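Local coordinates for terminal oxygenase component of carbazole 1,9a-dioxygenase (Nocardioides aromaticivorans, PDB 3GCF), which probably uses a Rieske [2Fe-2S] cluster and a non-heme iron to dioxygenate carbazole, with electrons supplied by a ferredoxin, at residues A205-Q219 and L230-A243. Numbering follows the deposited sequence.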
# COMPACT_ATOMS: atom_id res chain seq x y z
N ALA A 205 -27.37 -16.71 29.79
CA ALA A 205 -26.79 -17.98 30.19
C ALA A 205 -26.12 -18.26 28.86
O ALA A 205 -26.77 -18.72 27.92
CB ALA A 205 -27.89 -19.01 30.47
N PHE A 206 -24.84 -17.96 28.76
CA PHE A 206 -24.14 -18.12 27.49
C PHE A 206 -23.01 -19.13 27.56
O PHE A 206 -22.03 -18.93 28.28
CB PHE A 206 -23.61 -16.76 27.03
CG PHE A 206 -23.38 -16.67 25.56
CD1 PHE A 206 -24.45 -16.74 24.67
CD2 PHE A 206 -22.10 -16.49 25.05
CE1 PHE A 206 -24.24 -16.65 23.30
CE2 PHE A 206 -21.88 -16.40 23.68
CZ PHE A 206 -22.95 -16.47 22.80
N PRO A 207 -23.11 -20.22 26.79
CA PRO A 207 -22.08 -21.26 26.78
C PRO A 207 -20.84 -20.88 25.98
O PRO A 207 -20.85 -19.91 25.22
CB PRO A 207 -22.81 -22.46 26.20
CG PRO A 207 -23.69 -21.82 25.17
CD PRO A 207 -24.23 -20.58 25.89
N TYR A 208 -19.77 -21.65 26.16
CA TYR A 208 -18.53 -21.43 25.44
C TYR A 208 -18.62 -22.04 24.04
O TYR A 208 -17.80 -21.76 23.17
CB TYR A 208 -17.34 -22.04 26.19
CG TYR A 208 -17.07 -21.39 27.53
CD1 TYR A 208 -17.13 -20.01 27.67
CD2 TYR A 208 -16.73 -22.16 28.64
CE1 TYR A 208 -16.86 -19.40 28.89
CE2 TYR A 208 -16.46 -21.55 29.87
CZ TYR A 208 -16.53 -20.17 29.99
OH TYR A 208 -16.29 -19.56 31.20
N GLY A 209 -19.62 -22.89 23.85
CA GLY A 209 -19.81 -23.53 22.56
C GLY A 209 -20.97 -24.51 22.55
O GLY A 209 -21.48 -24.90 23.60
N PHE A 210 -21.40 -24.89 21.35
CA PHE A 210 -22.49 -25.86 21.17
C PHE A 210 -21.90 -27.01 20.35
O PHE A 210 -21.37 -26.79 19.27
CB PHE A 210 -23.65 -25.25 20.38
CG PHE A 210 -24.40 -24.18 21.13
CD1 PHE A 210 -25.39 -24.52 22.04
CD2 PHE A 210 -24.12 -22.84 20.90
CE1 PHE A 210 -26.11 -23.53 22.71
CE2 PHE A 210 -24.83 -21.84 21.57
CZ PHE A 210 -25.83 -22.19 22.48
N VAL A 211 -22.02 -28.23 20.86
CA VAL A 211 -21.50 -29.40 20.17
C VAL A 211 -22.66 -30.30 19.72
O VAL A 211 -23.52 -30.65 20.53
CB VAL A 211 -20.56 -30.20 21.10
CG1 VAL A 211 -20.04 -31.44 20.37
CG2 VAL A 211 -19.41 -29.31 21.54
N PRO A 212 -22.69 -30.68 18.43
CA PRO A 212 -23.74 -31.55 17.90
C PRO A 212 -23.87 -32.79 18.78
O PRO A 212 -22.88 -33.47 19.04
CB PRO A 212 -23.23 -31.90 16.50
CG PRO A 212 -22.44 -30.68 16.12
CD PRO A 212 -21.69 -30.36 17.38
N ALA A 213 -25.09 -33.07 19.25
CA ALA A 213 -25.33 -34.21 20.13
C ALA A 213 -25.88 -35.44 19.42
O ALA A 213 -25.83 -36.55 19.96
CB ALA A 213 -26.28 -33.79 21.26
N ASP A 214 -26.40 -35.25 18.22
CA ASP A 214 -26.96 -36.35 17.45
C ASP A 214 -26.97 -36.05 15.96
O ASP A 214 -26.57 -34.97 15.53
CB ASP A 214 -28.39 -36.66 17.93
CG ASP A 214 -29.32 -35.48 17.77
OD1 ASP A 214 -29.54 -35.05 16.62
OD2 ASP A 214 -29.84 -34.98 18.79
N ARG A 215 -27.46 -37.01 15.18
CA ARG A 215 -27.52 -36.91 13.73
C ARG A 215 -28.52 -35.89 13.16
O ARG A 215 -28.43 -35.53 12.00
CB ARG A 215 -27.82 -38.30 13.15
CG ARG A 215 -27.41 -38.50 11.71
CD ARG A 215 -27.70 -39.94 11.26
NE ARG A 215 -27.08 -40.93 12.13
CZ ARG A 215 -25.76 -41.09 12.28
NH1 ARG A 215 -24.91 -40.32 11.61
NH2 ARG A 215 -25.30 -42.03 13.10
N ASP A 216 -29.47 -35.44 13.98
CA ASP A 216 -30.45 -34.46 13.51
C ASP A 216 -30.10 -33.04 13.96
O ASP A 216 -30.94 -32.13 13.89
CB ASP A 216 -31.85 -34.80 14.04
CG ASP A 216 -32.36 -36.13 13.53
OD1 ASP A 216 -32.20 -36.41 12.33
OD2 ASP A 216 -32.93 -36.89 14.34
N ALA A 217 -28.87 -32.86 14.42
CA ALA A 217 -28.43 -31.55 14.88
C ALA A 217 -28.52 -30.52 13.76
O ALA A 217 -28.88 -29.36 14.00
CB ALA A 217 -26.99 -31.64 15.41
N MET A 218 -28.20 -30.94 12.54
CA MET A 218 -28.22 -30.04 11.38
C MET A 218 -29.19 -30.51 10.30
O MET A 218 -29.22 -31.69 9.94
CB MET A 218 -26.81 -29.96 10.77
CG MET A 218 -25.73 -29.54 11.76
SD MET A 218 -24.08 -30.07 11.22
CE MET A 218 -23.35 -30.54 12.74
N GLN A 219 -29.99 -29.58 9.79
CA GLN A 219 -30.94 -29.92 8.74
C GLN A 219 -30.74 -29.05 7.51
O GLN A 219 -30.65 -27.83 7.60
CB GLN A 219 -32.38 -29.77 9.24
CG GLN A 219 -33.38 -30.47 8.33
CD GLN A 219 -34.79 -30.44 8.87
OE1 GLN A 219 -35.03 -30.75 10.03
NE2 GLN A 219 -35.75 -30.09 8.01
N LEU A 230 -29.84 -25.44 8.90
CA LEU A 230 -30.30 -25.04 10.22
C LEU A 230 -29.70 -25.89 11.33
O LEU A 230 -29.71 -27.13 11.26
CB LEU A 230 -31.83 -25.13 10.27
CG LEU A 230 -32.64 -24.76 11.52
CD1 LEU A 230 -32.45 -25.80 12.60
CD2 LEU A 230 -32.23 -23.40 12.01
N ASP A 231 -29.18 -25.22 12.36
CA ASP A 231 -28.60 -25.90 13.52
C ASP A 231 -29.64 -25.83 14.64
O ASP A 231 -30.03 -24.75 15.07
CB ASP A 231 -27.32 -25.20 14.01
CG ASP A 231 -26.15 -25.35 13.05
OD1 ASP A 231 -26.25 -26.12 12.07
OD2 ASP A 231 -25.12 -24.69 13.30
N ARG A 232 -30.10 -26.99 15.11
CA ARG A 232 -31.09 -27.03 16.19
C ARG A 232 -30.37 -27.03 17.53
O ARG A 232 -30.36 -28.03 18.25
CB ARG A 232 -31.97 -28.28 16.05
CG ARG A 232 -32.83 -28.28 14.80
CD ARG A 232 -33.96 -29.29 14.92
NE ARG A 232 -35.17 -28.80 14.27
CZ ARG A 232 -35.43 -28.93 12.97
NH1 ARG A 232 -34.56 -29.56 12.19
NH2 ARG A 232 -36.55 -28.42 12.46
N LEU A 233 -29.77 -25.89 17.87
CA LEU A 233 -28.99 -25.74 19.09
C LEU A 233 -29.69 -26.14 20.40
O LEU A 233 -29.09 -26.82 21.23
CB LEU A 233 -28.47 -24.31 19.21
CG LEU A 233 -27.61 -23.78 18.05
CD1 LEU A 233 -27.16 -22.36 18.36
CD2 LEU A 233 -26.40 -24.68 17.82
N SER A 234 -30.93 -25.72 20.58
CA SER A 234 -31.66 -26.01 21.81
C SER A 234 -32.20 -27.43 21.95
O SER A 234 -32.57 -27.85 23.04
CB SER A 234 -32.83 -25.05 21.96
OG SER A 234 -33.76 -25.23 20.90
N GLU A 235 -32.24 -28.18 20.85
CA GLU A 235 -32.77 -29.53 20.94
C GLU A 235 -31.79 -30.63 20.58
O GLU A 235 -31.87 -31.72 21.13
CB GLU A 235 -33.99 -29.67 20.03
CG GLU A 235 -35.13 -28.74 20.36
CD GLU A 235 -36.24 -28.84 19.34
OE1 GLU A 235 -35.97 -28.59 18.14
OE2 GLU A 235 -37.38 -29.16 19.74
N ASN A 236 -30.86 -30.35 19.68
CA ASN A 236 -29.94 -31.40 19.27
C ASN A 236 -28.46 -31.12 19.46
O ASN A 236 -27.63 -31.74 18.81
CB ASN A 236 -30.24 -31.78 17.82
CG ASN A 236 -31.70 -32.15 17.61
OD1 ASN A 236 -32.56 -31.28 17.42
ND2 ASN A 236 -32.00 -33.44 17.69
N TYR A 237 -28.15 -30.20 20.36
CA TYR A 237 -26.77 -29.86 20.67
C TYR A 237 -26.53 -29.90 22.17
O TYR A 237 -27.47 -29.86 22.97
CB TYR A 237 -26.42 -28.44 20.18
CG TYR A 237 -26.02 -28.32 18.73
CD1 TYR A 237 -26.95 -28.44 17.71
CD2 TYR A 237 -24.69 -28.03 18.39
CE1 TYR A 237 -26.58 -28.26 16.37
CE2 TYR A 237 -24.32 -27.85 17.06
CZ TYR A 237 -25.26 -27.96 16.05
OH TYR A 237 -24.89 -27.73 14.74
N MET A 238 -25.27 -29.98 22.54
CA MET A 238 -24.88 -29.98 23.93
C MET A 238 -24.13 -28.67 24.15
O MET A 238 -23.12 -28.42 23.50
CB MET A 238 -23.95 -31.14 24.23
CG MET A 238 -23.34 -31.09 25.62
SD MET A 238 -24.57 -31.29 26.93
CE MET A 238 -24.86 -33.05 26.79
N PRO A 239 -24.64 -27.81 25.04
CA PRO A 239 -23.93 -26.55 25.27
C PRO A 239 -22.80 -26.80 26.27
O PRO A 239 -22.94 -27.63 27.17
CB PRO A 239 -25.02 -25.64 25.83
CG PRO A 239 -25.85 -26.60 26.64
CD PRO A 239 -25.93 -27.84 25.75
N VAL A 240 -21.68 -26.11 26.11
CA VAL A 240 -20.54 -26.27 27.02
C VAL A 240 -20.40 -25.02 27.88
O VAL A 240 -20.05 -23.94 27.38
CB VAL A 240 -19.24 -26.47 26.22
CG1 VAL A 240 -18.06 -26.61 27.18
CG2 VAL A 240 -19.36 -27.71 25.35
N PHE A 241 -20.66 -25.16 29.18
CA PHE A 241 -20.59 -24.04 30.11
C PHE A 241 -19.32 -24.02 30.95
O PHE A 241 -19.11 -23.08 31.72
CB PHE A 241 -21.81 -24.05 31.02
CG PHE A 241 -23.08 -23.61 30.34
CD1 PHE A 241 -23.29 -22.26 30.04
CD2 PHE A 241 -24.06 -24.53 30.00
CE1 PHE A 241 -24.46 -21.85 29.39
CE2 PHE A 241 -25.23 -24.13 29.36
CZ PHE A 241 -25.43 -22.79 29.06
N GLU A 242 -18.49 -25.04 30.80
CA GLU A 242 -17.22 -25.15 31.52
C GLU A 242 -16.10 -25.45 30.53
O GLU A 242 -16.32 -26.10 29.51
CB GLU A 242 -17.23 -26.29 32.54
CG GLU A 242 -18.01 -26.05 33.82
CD GLU A 242 -17.65 -27.05 34.92
OE1 GLU A 242 -17.63 -28.27 34.65
OE2 GLU A 242 -17.39 -26.61 36.06
N ALA A 243 -14.91 -24.97 30.83
CA ALA A 243 -13.76 -25.23 29.98
C ALA A 243 -12.80 -26.00 30.88
O ALA A 243 -12.44 -25.53 31.97
CB ALA A 243 -13.13 -23.93 29.51
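Y237 plugs a hollow lined by P212 and A217. P212 covers one face of its ring, with CA 3.9 Å from the ring centroid in a CH-pi contact offset toward the rim. On P212's side A217 CB comes to 3.5 Å from Y237 CE1, while A217 O lies at the edge. L233, from Y237's own segment, completes a sandwich by setting CD2 over the centre of the other face. The branched end of L233 is shared between two rings, for while CD2 rests on Y237, CD1 lies over a face of F210, in a CH-pi contact 4.1 Å from that ring's centroid. F210 CG lies anti to its carbonyl carbon (chi1 -69°), which brings the ring between L233 and P239 CB. Farther along, P207 CB presses onto a face of F241, whose CE1 comes within 3.4 Å of P207 N.

Antiparallel pairing of strands 209-212 and 237-240 sets F210 across from P239 and P212 across from Y237; V211 and M238 form a hydrogen-bonded pair, and V211 CG2 meets V240 CG2 on the side where T115 of a second subunit packs. At the other end, Q219 pairs with L230 in the hairpin 218-221/228-231, at the edge of the large sheet of the catalytic domain. Between the two ladders runs a type I beta turn, D214 to A217, in which D214 OD1 accepts from D216 N as an Asx turn. N236 crosses this carboxylate with its amide almost perpendicular (89°), and ND2 donates to D214 OD2 at 2.9 Å from the syn side. R232 N binds A217 O at 2.9 Å, nearly straight (172°).

The side chains of F206 and iron ligand H193 are about 4 Å apart, so the P207-F241 end adjoins the iron site. The chemistry is thus divided: ring and aliphatic packing runs from Y237 to F241, while polar bonds gather round the D214 turn.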